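Local coordinates for protein 'Carboxyl esterase 2 (Tuber melanosporum Mel28, PDB 5MIF) that probably hydrolyses carboxylic esters, as a fungal carboxylesterase of the alpha/beta hydrolase fold that resembles archaeal enzymes, at residues A[82-87]-A[163-168]; A[114-119]-A[143-148]; A[216-221]-A[318-323]; A[235-240]-A[314-319]. One frame throughout, in Å; residues are numbered along the deposited sequence.

Interaction 1: residues A[82-87]-A[163-168]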
loop_
_atom_site.group_PDB
_atom_site.type_symbol
_atom_site.label_atom_id
_atom_site.label_comp_id
_atom_site.label_asym_id
_atom_site.label_seq_id
_atom_site.Cartn_x
_atom_site.Cartn_y
_atom_site.Cartn_z
ATOM N N LEU A 82 28.422 -21.211 2.294
ATOM C CA LEU A 82 27.692 -22.453 2.506
ATOM C C LEU A 82 28.140 -23.479 1.467
ATOM O O LEU A 82 28.032 -23.238 0.261
ATOM C CB LEU A 82 26.183 -22.208 2.418
ATOM C CG LEU A 82 25.644 -21.022 3.230
ATOM C CD1 LEU A 82 24.138 -20.900 3.086
ATOM C CD2 LEU A 82 26.021 -21.173 4.707
ATOM N N PRO A 83 28.654 -24.628 1.934
ATOM C CA PRO A 83 29.151 -25.672 1.029
ATOM C C PRO A 83 28.005 -26.486 0.456
ATOM O O PRO A 83 27.937 -27.695 0.683
ATOM C CB PRO A 83 30.033 -26.529 1.935
ATOM C CG PRO A 83 29.389 -26.406 3.288
ATOM C CD PRO A 83 28.821 -25.000 3.352
ATOM N N VAL A 84 27.096 -25.818 -0.247
ATOM C CA VAL A 84 25.862 -26.450 -0.715
ATOM C C VAL A 84 25.520 -25.965 -2.117
ATOM O O VAL A 84 26.135 -25.023 -2.620
ATOM C CB VAL A 84 24.658 -26.152 0.233
ATOM C CG1 VAL A 84 24.974 -26.602 1.658
ATOM C CG2 VAL A 84 24.302 -24.674 0.215
ATOM N N GLY A 85 24.535 -26.594 -2.748
ATOM C CA GLY A 85 24.066 -26.101 -4.026
ATOM C C GLY A 85 24.850 -26.591 -5.225
ATOM O O GLY A 85 25.816 -27.345 -5.080
ATOM N N PRO A 86 24.416 -26.180 -6.425
ATOM C CA PRO A 86 24.965 -26.728 -7.672
ATOM C C PRO A 86 26.456 -26.498 -7.865
ATOM O O PRO A 86 27.099 -27.363 -8.447
ATOM C CB PRO A 86 24.201 -25.965 -8.764
ATOM C CG PRO A 86 23.031 -25.333 -8.090
ATOM C CD PRO A 86 23.410 -25.126 -6.655
ATOM N N THR A 87 27.011 -25.420 -7.316
ATOM C CA THR A 87 28.429 -25.116 -7.523
ATOM C C THR A 87 29.313 -25.509 -6.352
ATOM O O THR A 87 30.520 -25.290 -6.386
ATOM C CB THR A 87 28.656 -23.626 -7.815
ATOM O OG1 THR A 87 28.360 -22.855 -6.646
ATOM C CG2 THR A 87 27.770 -23.172 -8.965
ATOM N N CYS A 163 19.752 -20.419 -4.346
ATOM C CA CYS A 163 18.837 -19.792 -3.394
ATOM C C CYS A 163 18.062 -20.852 -2.633
ATOM O O CYS A 163 17.926 -20.776 -1.413
ATOM C CB CYS A 163 17.879 -18.855 -4.111
ATOM S SG CYS A 163 18.677 -17.389 -4.734
ATOM N N TYR A 164 17.558 -21.843 -3.359
ATOM C CA TYR A 164 16.860 -22.944 -2.717
ATOM C C TYR A 164 17.778 -23.653 -1.726
ATOM O O TYR A 164 17.382 -23.887 -0.584
ATOM C CB TYR A 164 16.305 -23.930 -3.746
ATOM C CG TYR A 164 15.631 -25.106 -3.091
ATOM C CD1 TYR A 164 14.333 -25.007 -2.624
ATOM C CD2 TYR A 164 16.308 -26.305 -2.903
ATOM C CE1 TYR A 164 13.715 -26.075 -2.011
ATOM C CE2 TYR A 164 15.706 -27.378 -2.292
ATOM C CZ TYR A 164 14.406 -27.260 -1.842
ATOM O OH TYR A 164 13.798 -28.335 -1.223
ATOM N N ALA A 165 19.008 -23.974 -2.142
ATOM C CA ALA A 165 19.925 -24.718 -1.272
ATOM C C ALA A 165 20.332 -23.929 -0.016
ATOM O O ALA A 165 20.487 -24.505 1.071
ATOM C CB ALA A 165 21.192 -25.141 -2.059
ATOM N N ALA A 166 20.494 -22.618 -0.164
ATOM C CA ALA A 166 20.815 -21.759 0.971
ATOM C C ALA A 166 19.675 -21.761 1.992
ATOM O O ALA A 166 19.909 -21.786 3.203
ATOM C CB ALA A 166 21.107 -20.339 0.505
ATOM N N VAL A 167 18.439 -21.737 1.505
ATOM C CA VAL A 167 17.295 -21.790 2.411
ATOM C C VAL A 167 17.273 -23.112 3.178
ATOM O O VAL A 167 17.035 -23.124 4.394
ATOM C CB VAL A 167 15.967 -21.567 1.662
ATOM C CG1 VAL A 167 14.767 -21.893 2.563
ATOM C CG2 VAL A 167 15.900 -20.129 1.175
ATOM N N GLN A 168 17.551 -24.218 2.488
ATOM C CA GLN A 168 17.553 -25.528 3.154
ATOM C C GLN A 168 18.608 -25.566 4.262
ATOM O O GLN A 168 18.393 -26.170 5.319
ATOM C CB GLN A 168 17.805 -26.662 2.154
ATOM C CG GLN A 168 16.803 -26.747 0.998
ATOM C CD GLN A 168 15.355 -26.512 1.418
ATOM O OE1 GLN A 168 14.789 -27.283 2.195
ATOM N NE2 GLN A 168 14.756 -25.441 0.909
#
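Ala165 sets its methyl against the backbone of Gly85. Its CB lies 3.6 Å from Gly85 CA, and Gly85 N is nearly as close. Gly85 has a positive phi of 85° and no side chain, and it brings its CA directly onto the alanine methyl. Val84 adds one branch to the same spot. Its CG2 reaches Ala165 CB at 3.9 Å and also lies near the carbonyl oxygen of Ala165. With CG1 anti to the carbonyl carbon (chi1 -57°), the other branch, CG2, falls between the backbone N and the carbonyl carbon, facing the helix. No hydrogen bond links the segments 82-87 and 163-168, and the contact between them is apolar.

The contact belongs to the alpha/beta hydrolase fold. Helix 158-173 packs on the central sheet, and the loop between the antiparallel strands 75-82 and 90-97 runs over its flank. Leu82, at the end of the first strand, touches the helix at a more buried point. Its CD1 meets Ala166 CB at 4.0 Å, methyl to methyl. The extended leucine chain, with chi2 at -179°, carries CD1 forward to that point. Ala166 also rests on Phe144 and Val146 of strand 142-147, and Leu82 on Trp169. Between Leu82 and Val84 the chain makes an inverse gamma turn centred on Pro83. Its bond, from Val84 N to Leu82 O, is weak.

Interaction 2: residues A[114-119]-A[143-148]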
loop_
_atom_site.group_PDB
_atom_site.type_symbol
_atom_site.label_atom_id
_atom_site.label_comp_id
_atom_site.label_asym_id
_atom_site.label_seq_id
_atom_site.Cartn_x
_atom_site.Cartn_y
_atom_site.Cartn_z
ATOM N N TYR A 114 16.232 -13.137 1.909
ATOM C CA TYR A 114 16.020 -12.128 0.882
ATOM C C TYR A 114 16.802 -12.429 -0.415
ATOM O O TYR A 114 17.991 -12.724 -0.381
ATOM C CB TYR A 114 16.374 -10.716 1.398
ATOM C CG TYR A 114 15.780 -9.676 0.466
ATOM C CD1 TYR A 114 14.462 -9.259 0.617
ATOM C CD2 TYR A 114 16.503 -9.197 -0.631
ATOM C CE1 TYR A 114 13.889 -8.364 -0.254
ATOM C CE2 TYR A 114 15.938 -8.296 -1.509
ATOM C CZ TYR A 114 14.626 -7.884 -1.313
ATOM O OH TYR A 114 14.055 -6.992 -2.185
ATOM N N PHE A 115 16.111 -12.348 -1.553
ATOM C CA PHE A 115 16.695 -12.618 -2.857
ATOM C C PHE A 115 16.687 -11.335 -3.681
ATOM O O PHE A 115 15.630 -10.859 -4.086
ATOM C CB PHE A 115 15.927 -13.742 -3.560
ATOM C CG PHE A 115 15.615 -14.888 -2.652
ATOM C CD1 PHE A 115 16.612 -15.780 -2.275
ATOM C CD2 PHE A 115 14.340 -15.042 -2.119
ATOM C CE1 PHE A 115 16.342 -16.826 -1.408
ATOM C CE2 PHE A 115 14.061 -16.078 -1.238
ATOM C CZ PHE A 115 15.060 -16.976 -0.888
ATOM N N HIS A 116 17.868 -10.756 -3.896
ATOM C CA HIS A 116 17.964 -9.409 -4.464
ATOM C C HIS A 116 17.731 -9.402 -5.963
ATOM O O HIS A 116 17.855 -10.436 -6.632
ATOM C CB HIS A 116 19.329 -8.800 -4.144
ATOM C CG HIS A 116 20.457 -9.362 -4.959
ATOM N ND1 HIS A 116 20.707 -8.967 -6.260
ATOM C CD2 HIS A 116 21.408 -10.277 -4.652
ATOM C CE1 HIS A 116 21.771 -9.610 -6.714
ATOM N NE2 HIS A 116 22.214 -10.412 -5.759
ATOM N N GLY A 117 17.381 -8.235 -6.489
ATOM C CA GLY A 117 17.187 -8.067 -7.923
ATOM C C GLY A 117 18.436 -7.483 -8.564
ATOM O O GLY A 117 19.498 -7.443 -7.928
ATOM N N GLY A 118 18.294 -6.997 -9.795
ATOM C CA GLY A 118 19.419 -6.581 -10.611
ATOM C C GLY A 118 19.502 -7.389 -11.902
ATOM O O GLY A 118 20.579 -7.541 -12.482
ATOM N N GLY A 119 18.372 -7.943 -12.339
ATOM C CA GLY A 119 18.308 -8.627 -13.623
ATOM C C GLY A 119 19.151 -9.891 -13.731
ATOM O O GLY A 119 19.538 -10.270 -14.837
ATOM N N VAL A 143 17.901 -10.678 8.559
ATOM C CA VAL A 143 17.835 -10.809 7.103
ATOM C C VAL A 143 18.931 -11.777 6.636
ATOM O O VAL A 143 20.117 -11.591 6.933
ATOM C CB VAL A 143 18.007 -9.456 6.390
ATOM C CG1 VAL A 143 18.175 -9.665 4.877
ATOM C CG2 VAL A 143 16.818 -8.541 6.676
ATOM N N PHE A 144 18.502 -12.823 5.936
ATOM C CA PHE A 144 19.378 -13.833 5.358
ATOM C C PHE A 144 19.494 -13.486 3.887
ATOM O O PHE A 144 18.624 -13.827 3.077
ATOM C CB PHE A 144 18.784 -15.231 5.594
ATOM C CG PHE A 144 19.619 -16.376 5.079
ATOM C CD1 PHE A 144 20.775 -16.771 5.739
ATOM C CD2 PHE A 144 19.200 -17.109 3.983
ATOM C CE1 PHE A 144 21.522 -17.846 5.279
ATOM C CE2 PHE A 144 19.939 -18.183 3.522
ATOM C CZ PHE A 144 21.106 -18.551 4.166
ATOM N N PHE A 145 20.547 -12.752 3.553
ATOM C CA PHE A 145 20.709 -12.196 2.214
ATOM C C PHE A 145 21.573 -13.137 1.364
ATOM O O PHE A 145 22.770 -13.317 1.632
ATOM C CB PHE A 145 21.337 -10.804 2.314
ATOM C CG PHE A 145 21.430 -10.070 1.009
ATOM C CD1 PHE A 145 22.541 -10.229 0.184
ATOM C CD2 PHE A 145 20.437 -9.201 0.624
ATOM C CE1 PHE A 145 22.643 -9.540 -1.020
ATOM C CE2 PHE A 145 20.525 -8.503 -0.584
ATOM C CZ PHE A 145 21.636 -8.668 -1.406
ATOM N N VAL A 146 20.959 -13.755 0.356
ATOM C CA VAL A 146 21.658 -14.736 -0.463
ATOM C C VAL A 146 22.389 -14.059 -1.619
ATOM O O VAL A 146 21.773 -13.448 -2.485
ATOM C CB VAL A 146 20.703 -15.789 -1.010
ATOM C CG1 VAL A 146 21.484 -16.798 -1.843
ATOM C CG2 VAL A 146 19.982 -16.487 0.145
ATOM N N ASP A 147 23.712 -14.159 -1.608
ATOM C CA ASP A 147 24.543 -13.541 -2.635
ATOM C C ASP A 147 24.853 -14.560 -3.724
ATOM O O ASP A 147 25.988 -15.016 -3.871
ATOM C CB ASP A 147 25.826 -12.982 -1.989
ATOM C CG ASP A 147 26.566 -11.988 -2.882
ATOM O OD1 ASP A 147 26.011 -11.510 -3.897
ATOM O OD2 ASP A 147 27.717 -11.661 -2.539
ATOM N N TYR A 148 23.823 -14.941 -4.470
ATOM C CA TYR A 148 23.931 -15.993 -5.476
ATOM C C TYR A 148 24.835 -15.557 -6.650
ATOM O O TYR A 148 25.068 -14.359 -6.863
ATOM C CB TYR A 148 22.535 -16.370 -5.983
ATOM C CG TYR A 148 21.782 -15.179 -6.532
ATOM C CD1 TYR A 148 21.911 -14.808 -7.862
ATOM C CD2 TYR A 148 20.956 -14.409 -5.712
ATOM C CE1 TYR A 148 21.229 -13.719 -8.372
ATOM C CE2 TYR A 148 20.271 -13.305 -6.216
ATOM C CZ TYR A 148 20.414 -12.965 -7.541
ATOM O OH TYR A 148 19.737 -11.870 -8.052
HETATM O O HOH W 1 19.845 -11.663 -2.174
HETATM O O HOH W 2 24.445 -11.997 -5.786
#
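The imidazole of His116 lies in an offset stack on the ring of Tyr148, and the tyrosine hydroxyl also grips the histidine's own backbone. The ring centroids are 4.6 Å apart, with planes at 15°. Tyr148 OH donates to His116 O at 2.8 Å, from above the carbonyl plane. The same OH lies over a face of the imidazole, toward its rim. A chi1 of 75° on His116 sets the imidazole between Phe145 and Tyr148, and His116 CB touches Phe145 CZ at 3.6 Å.

The strands 109-115 and 142-147 are parallel neighbours in a beta-alpha-beta unit. Tyr114 N bonds to Phe144 O, and Val146 N bonds to Tyr114 O. Beyond this the strands part, and a water joins Tyr114 O, His116 N and Val146 O. The hydroxyl of Tyr114 binds Asp189, beside the probable nucleophile elbow. His116 to Gly119 match the HGGG motif of hormone-sensitive-lipase-like esterases, whose glycines usually help form the oxyanion hole.

ND1 of His116 donates to Gly117 O at 2.6 Å, almost in the ring plane. NE2 is 2.7 Å from a second water, also within hydrogen-bonding distance of Asp147 OD1 and Tyr148 O. These bonds and the stack fix the ring's rotation.

Interaction 3: residues A[216-221]-A[318-323]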
loop_
_atom_site.group_PDB
_atom_site.type_symbol
_atom_site.label_atom_id
_atom_site.label_comp_id
_atom_site.label_asym_id
_atom_site.label_seq_id
_atom_site.Cartn_x
_atom_site.Cartn_y
_atom_site.Cartn_z
ATOM N N LEU A 216 6.740 -10.063 -2.686
ATOM C CA LEU A 216 7.277 -9.927 -4.034
ATOM C C LEU A 216 7.139 -8.464 -4.460
ATOM O O LEU A 216 6.041 -7.909 -4.473
ATOM C CB LEU A 216 6.560 -10.865 -5.029
ATOM C CG LEU A 216 6.503 -12.365 -4.669
ATOM C CD1 LEU A 216 5.668 -13.144 -5.660
ATOM C CD2 LEU A 216 7.901 -12.985 -4.579
ATOM N N ILE A 217 8.267 -7.829 -4.762
ATOM C CA ILE A 217 8.293 -6.423 -5.145
ATOM C C ILE A 217 8.540 -6.329 -6.662
ATOM O O ILE A 217 9.600 -6.736 -7.116
ATOM C CB ILE A 217 9.408 -5.666 -4.364
ATOM C CG1 ILE A 217 9.353 -5.997 -2.876
ATOM C CG2 ILE A 217 9.331 -4.164 -4.578
ATOM C CD1 ILE A 217 10.562 -5.460 -2.105
ATOM N N TYR A 218 7.577 -5.789 -7.417
ATOM C CA TYR A 218 7.584 -5.760 -8.895
ATOM C C TYR A 218 8.289 -6.980 -9.481
ATOM O O TYR A 218 9.293 -6.853 -10.187
ATOM C CB TYR A 218 8.199 -4.459 -9.469
ATOM C CG TYR A 218 9.308 -3.817 -8.658
ATOM C CD1 TYR A 218 10.595 -4.360 -8.630
ATOM C CD2 TYR A 218 9.071 -2.645 -7.941
ATOM C CE1 TYR A 218 11.597 -3.767 -7.890
ATOM C CE2 TYR A 218 10.080 -2.036 -7.209
ATOM C CZ TYR A 218 11.329 -2.604 -7.184
ATOM O OH TYR A 218 12.306 -1.999 -6.441
ATOM N N PRO A 219 7.783 -8.174 -9.153
ATOM C CA PRO A 219 8.497 -9.398 -9.507
ATOM C C PRO A 219 8.406 -9.699 -10.986
ATOM O O PRO A 219 7.423 -9.318 -11.630
ATOM C CB PRO A 219 7.766 -10.470 -8.704
ATOM C CG PRO A 219 6.365 -9.972 -8.660
ATOM C CD PRO A 219 6.462 -8.465 -8.567
ATOM N N ALA A 220 9.440 -10.349 -11.516
ATOM C CA ALA A 220 9.342 -11.026 -12.805
ATOM C C ALA A 220 8.723 -12.385 -12.524
ATOM O O ALA A 220 9.208 -13.122 -11.669
ATOM C CB ALA A 220 10.720 -11.163 -13.471
ATOM N N THR A 221 7.639 -12.708 -13.209
ATOM C CA THR A 221 6.962 -13.970 -12.960
ATOM C C THR A 221 6.856 -14.799 -14.227
ATOM O O THR A 221 6.642 -16.011 -14.172
ATOM C CB THR A 221 5.552 -13.737 -12.398
ATOM O OG1 THR A 221 4.814 -12.939 -13.329
ATOM C CG2 THR A 221 5.613 -13.003 -11.081
ATOM N N GLY A 318 12.209 -0.519 -9.597
ATOM C CA GLY A 318 13.392 -0.287 -8.794
ATOM C C GLY A 318 13.191 0.605 -7.578
ATOM O O GLY A 318 14.141 0.825 -6.824
ATOM N N PHE A 319 11.971 1.095 -7.348
ATOM C CA PHE A 319 11.795 2.104 -6.295
ATOM C C PHE A 319 12.170 1.604 -4.901
ATOM O O PHE A 319 12.499 2.400 -4.028
ATOM C CB PHE A 319 10.358 2.670 -6.279
ATOM C CG PHE A 319 9.277 1.698 -5.832
ATOM C CD1 PHE A 319 9.128 1.342 -4.491
ATOM C CD2 PHE A 319 8.343 1.231 -6.743
ATOM C CE1 PHE A 319 8.118 0.482 -4.094
ATOM C CE2 PHE A 319 7.317 0.377 -6.354
ATOM C CZ PHE A 319 7.203 -0.003 -5.031
ATOM N N ALA A 320 12.149 0.293 -4.696
ATOM C CA ALA A 320 12.416 -0.257 -3.375
ATOM C C ALA A 320 13.908 -0.356 -3.036
ATOM O O ALA A 320 14.256 -0.453 -1.864
ATOM C CB ALA A 320 11.756 -1.631 -3.237
ATOM N N SER A 321 14.783 -0.369 -4.044
ATOM C CA SER A 321 16.215 -0.548 -3.772
ATOM C C SER A 321 17.073 0.647 -4.204
ATOM O O SER A 321 18.224 0.769 -3.793
ATOM C CB SER A 321 16.743 -1.820 -4.443
ATOM O OG SER A 321 16.580 -1.788 -5.845
ATOM N N ILE A 322 16.520 1.516 -5.040
ATOM C CA ILE A 322 17.245 2.710 -5.462
ATOM C C ILE A 322 16.997 3.828 -4.448
ATOM O O ILE A 322 15.867 4.303 -4.298
ATOM C CB ILE A 322 16.806 3.147 -6.863
ATOM C CG1 ILE A 322 17.053 2.010 -7.861
ATOM C CG2 ILE A 322 17.500 4.449 -7.263
ATOM C CD1 ILE A 322 16.399 2.233 -9.216
ATOM N N ASP A 323 18.053 4.225 -3.746
ATOM C CA ASP A 323 17.964 5.163 -2.619
ATOM C C ASP A 323 17.129 6.416 -2.900
ATOM O O ASP A 323 16.250 6.782 -2.116
ATOM C CB ASP A 323 19.371 5.566 -2.178
ATOM C CG ASP A 323 20.113 4.430 -1.491
ATOM O OD1 ASP A 323 19.501 3.357 -1.261
ATOM O OD2 ASP A 323 21.312 4.611 -1.183
#
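Tyr218 lays one face of its ring over the backbone of Gly318, with Gly318 N 3.3 Å above the ring plane and toward the rim. A left-handed backbone at Tyr218 and a chi1 of 32°, away from a staggered position, swing the ring toward Gly318. The methyl CG2 of Ile217, the preceding residue, covers the opposite face. The phenol is thus held between its own strand end and the incoming loop. Its edge points at Phe319. The two rings form a T-shaped pair, with centroids 5.2 Å apart and planes at 82°. Tyr218 CE2 comes over the phenylalanine face, 3.7 Å from Phe319 CD2. The Phe319 ring sits between its own backbone N and carbonyl carbon, which brings a face round to the tyrosine.

The segment 216-221 takes in the last two residues of strand 213-217, in the central sheet of the alpha/beta hydrolase fold, and the loop after it. The segment 318-323 directly follows His317 of the probable Ser-His-Asp triad. The side chain of Tyr218 also touches Ser190 and Asp287, the other two members, and its ring meets that of His317. The tyrosine therefore borders all three residues of the likely triad.

The hydroxyl accepts a bond from Ala320 N at 2.9 Å, with an N-H...O angle of 150°. This donor lies at the ring edge, near its plane. Ala320 turns its methyl back toward the strand, where CB meets Ile217 CG2 at 3.8 Å. The loop is also tied to itself. Gly318 O accepts from both Ser321 N and Ile322 N. Phe319 is covered further by Ala331 and Thr334 of helix 329-345.

Interaction 4: residues A[235-240]-A[314-319]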
loop_
_atom_site.group_PDB
_atom_site.type_symbol
_atom_site.label_atom_id
_atom_site.label_comp_id
_atom_site.label_asym_id
_atom_site.label_seq_id
_atom_site.Cartn_x
_atom_site.Cartn_y
_atom_site.Cartn_z
ATOM N N ASN A 235 9.883 1.766 -23.152
ATOM C CA ASN A 235 11.120 2.220 -22.542
ATOM C C ASN A 235 10.839 3.206 -21.425
ATOM O O ASN A 235 11.743 3.919 -20.984
ATOM C CB ASN A 235 12.106 2.780 -23.578
ATOM C CG ASN A 235 11.433 3.544 -24.690
ATOM O OD1 ASN A 235 10.379 3.144 -25.188
ATOM N ND2 ASN A 235 12.068 4.628 -25.127
ATOM N N GLY A 236 9.569 3.248 -21.003
ATOM C CA GLY A 236 9.116 4.075 -19.887
ATOM C C GLY A 236 10.124 3.922 -18.767
ATOM O O GLY A 236 10.553 2.799 -18.486
ATOM N N PRO A 237 10.513 5.041 -18.132
ATOM C CA PRO A 237 11.794 5.124 -17.412
ATOM C C PRO A 237 11.991 4.058 -16.334
ATOM O O PRO A 237 11.024 3.475 -15.854
ATOM C CB PRO A 237 11.749 6.521 -16.779
ATOM C CG PRO A 237 10.297 6.885 -16.729
ATOM C CD PRO A 237 9.657 6.219 -17.903
ATOM N N GLY A 238 13.245 3.807 -15.970
ATOM C CA GLY A 238 13.560 2.878 -14.898
ATOM C C GLY A 238 13.818 1.451 -15.349
ATOM O O GLY A 238 14.640 0.748 -14.763
ATOM N N LEU A 239 13.106 1.026 -16.387
ATOM C CA LEU A 239 13.234 -0.319 -16.929
ATOM C C LEU A 239 12.668 -0.350 -18.341
ATOM O O LEU A 239 11.496 -0.054 -18.548
ATOM C CB LEU A 239 12.493 -1.335 -16.059
ATOM C CG LEU A 239 12.397 -2.751 -16.643
ATOM C CD1 LEU A 239 13.782 -3.364 -16.746
ATOM C CD2 LEU A 239 11.434 -3.657 -15.852
ATOM N N THR A 240 13.489 -0.749 -19.308
ATOM C CA THR A 240 13.049 -0.777 -20.698
ATOM C C THR A 240 12.850 -2.208 -21.172
ATOM O O THR A 240 13.379 -3.145 -20.577
ATOM C CB THR A 240 14.062 -0.087 -21.625
ATOM O OG1 THR A 240 15.164 -0.972 -21.875
ATOM C CG2 THR A 240 14.568 1.204 -20.988
ATOM N N GLY A 314 2.630 6.695 -9.747
ATOM C CA GLY A 314 3.634 7.732 -9.949
ATOM C C GLY A 314 5.085 7.297 -9.773
ATOM O O GLY A 314 5.995 8.128 -9.735
ATOM N N THR A 315 5.321 5.997 -9.659
ATOM C CA THR A 315 6.691 5.534 -9.479
ATOM C C THR A 315 7.029 4.452 -10.492
ATOM O O THR A 315 6.170 4.021 -11.261
ATOM C CB THR A 315 6.940 5.027 -8.049
ATOM O OG1 THR A 315 8.353 4.851 -7.842
ATOM C CG2 THR A 315 6.215 3.721 -7.807
ATOM N N ILE A 316 8.293 4.033 -10.490
ATOM C CA ILE A 316 8.847 3.176 -11.535
ATOM C C ILE A 316 9.571 1.967 -10.965
ATOM O O ILE A 316 9.799 1.882 -9.757
ATOM C CB ILE A 316 9.845 3.959 -12.417
ATOM C CG1 ILE A 316 11.021 4.454 -11.568
ATOM C CG2 ILE A 316 9.137 5.104 -13.149
ATOM C CD1 ILE A 316 12.040 5.249 -12.332
ATOM N N HIS A 317 9.948 1.047 -11.848
ATOM C CA HIS A 317 10.699 -0.145 -11.474
ATOM C C HIS A 317 11.949 0.223 -10.667
ATOM O O HIS A 317 12.645 1.191 -10.992
ATOM C CB HIS A 317 11.083 -0.940 -12.725
ATOM C CG HIS A 317 11.441 -2.367 -12.451
ATOM N ND1 HIS A 317 10.502 -3.377 -12.420
ATOM C CD2 HIS A 317 12.632 -2.954 -12.180
ATOM C CE1 HIS A 317 11.100 -4.524 -12.157
ATOM N NE2 HIS A 317 12.393 -4.297 -12.013
ATOM N N GLY A 318 12.209 -0.519 -9.597
ATOM C CA GLY A 318 13.392 -0.287 -8.794
ATOM C C GLY A 318 13.191 0.605 -7.578
ATOM O O GLY A 318 14.141 0.825 -6.824
ATOM N N PHE A 319 11.971 1.095 -7.348
ATOM C CA PHE A 319 11.795 2.104 -6.295
ATOM C C PHE A 319 12.170 1.604 -4.901
ATOM O O PHE A 319 12.499 2.400 -4.028
ATOM C CB PHE A 319 10.358 2.670 -6.279
ATOM C CG PHE A 319 9.277 1.698 -5.832
ATOM C CD1 PHE A 319 9.128 1.342 -4.491
ATOM C CD2 PHE A 319 8.343 1.231 -6.743
ATOM C CE1 PHE A 319 8.118 0.482 -4.094
ATOM C CE2 PHE A 319 7.317 0.377 -6.354
ATOM C CZ PHE A 319 7.203 -0.003 -5.031
HETATM O O HOH W 3 9.675 1.339 -14.713
HETATM O O HOH W 4 15.223 1.271 -12.286
#
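Gly238 O accepts from a water at 2.6 Å, and this water also donates to His317 O. A second water joins Pro237 O to His317 N. Two waters thus bridge the two backbones, between which there is no direct hydrogen bond. His317 is probably the histidine of the Ser-His-Asp triad in this alpha/beta hydrolase fold. Its NE2 bonds to Ser190 OG, and its ND1 bonds to Asp287 OD2. It sits in a type II beta turn from Ile316 to Phe319, just past the short strand 315-316.

Leu239 covers the imidazole. Its CD2 lies over one face, 3.6 Å from the ring centroid of His317 and 13° off the normal, which makes a CH-pi contact. The methyl stands near the centre of the ring. With CG anti to the backbone N (chi1 -161°), His317 presents a ring face to Leu239 CD2. The CB atoms of Leu239 and His317 also touch, at 3.6 Å. Together with the bonds to Ser190 and Asp287, this would limit tilting of the ring.

Ile316 packs on the loop at Pro237 and Gly238. Pro237 crosses Ile316 at about a right angle, and both also touch Leu35. Gly238, with phi 93° and no side chain, lets its CA approach the isoleucine. The extended Ile316 chain brings its CD1 to 3.8 Å from Gly238 CA.

Interactions 3 and 4 share Gly318 and Phe319, and their centres are 10 Å apart. They meet where Tyr218 O lies 3.5 Å from His317 CE1. Both border the probable Ser190-His317-Asp287 triad: Tyr218 of interaction 3 touches its residues, and His317 itself belongs to interaction 4. Interactions 2 and 3 reach the same sheet. Tyr114 OH of interaction 2 touches Ile217 CD1 of interaction 3 at 3.8 Å, with centres 12 Å apart. Interaction 1 packs against interaction 2. Cys163 SG of its helix lies 3.6 Å from Phe115 CD1. Interaction 1 is remote from the triad contacts: its centre is 32 Å from that of interaction 4, on the opposite side of the chain's centre.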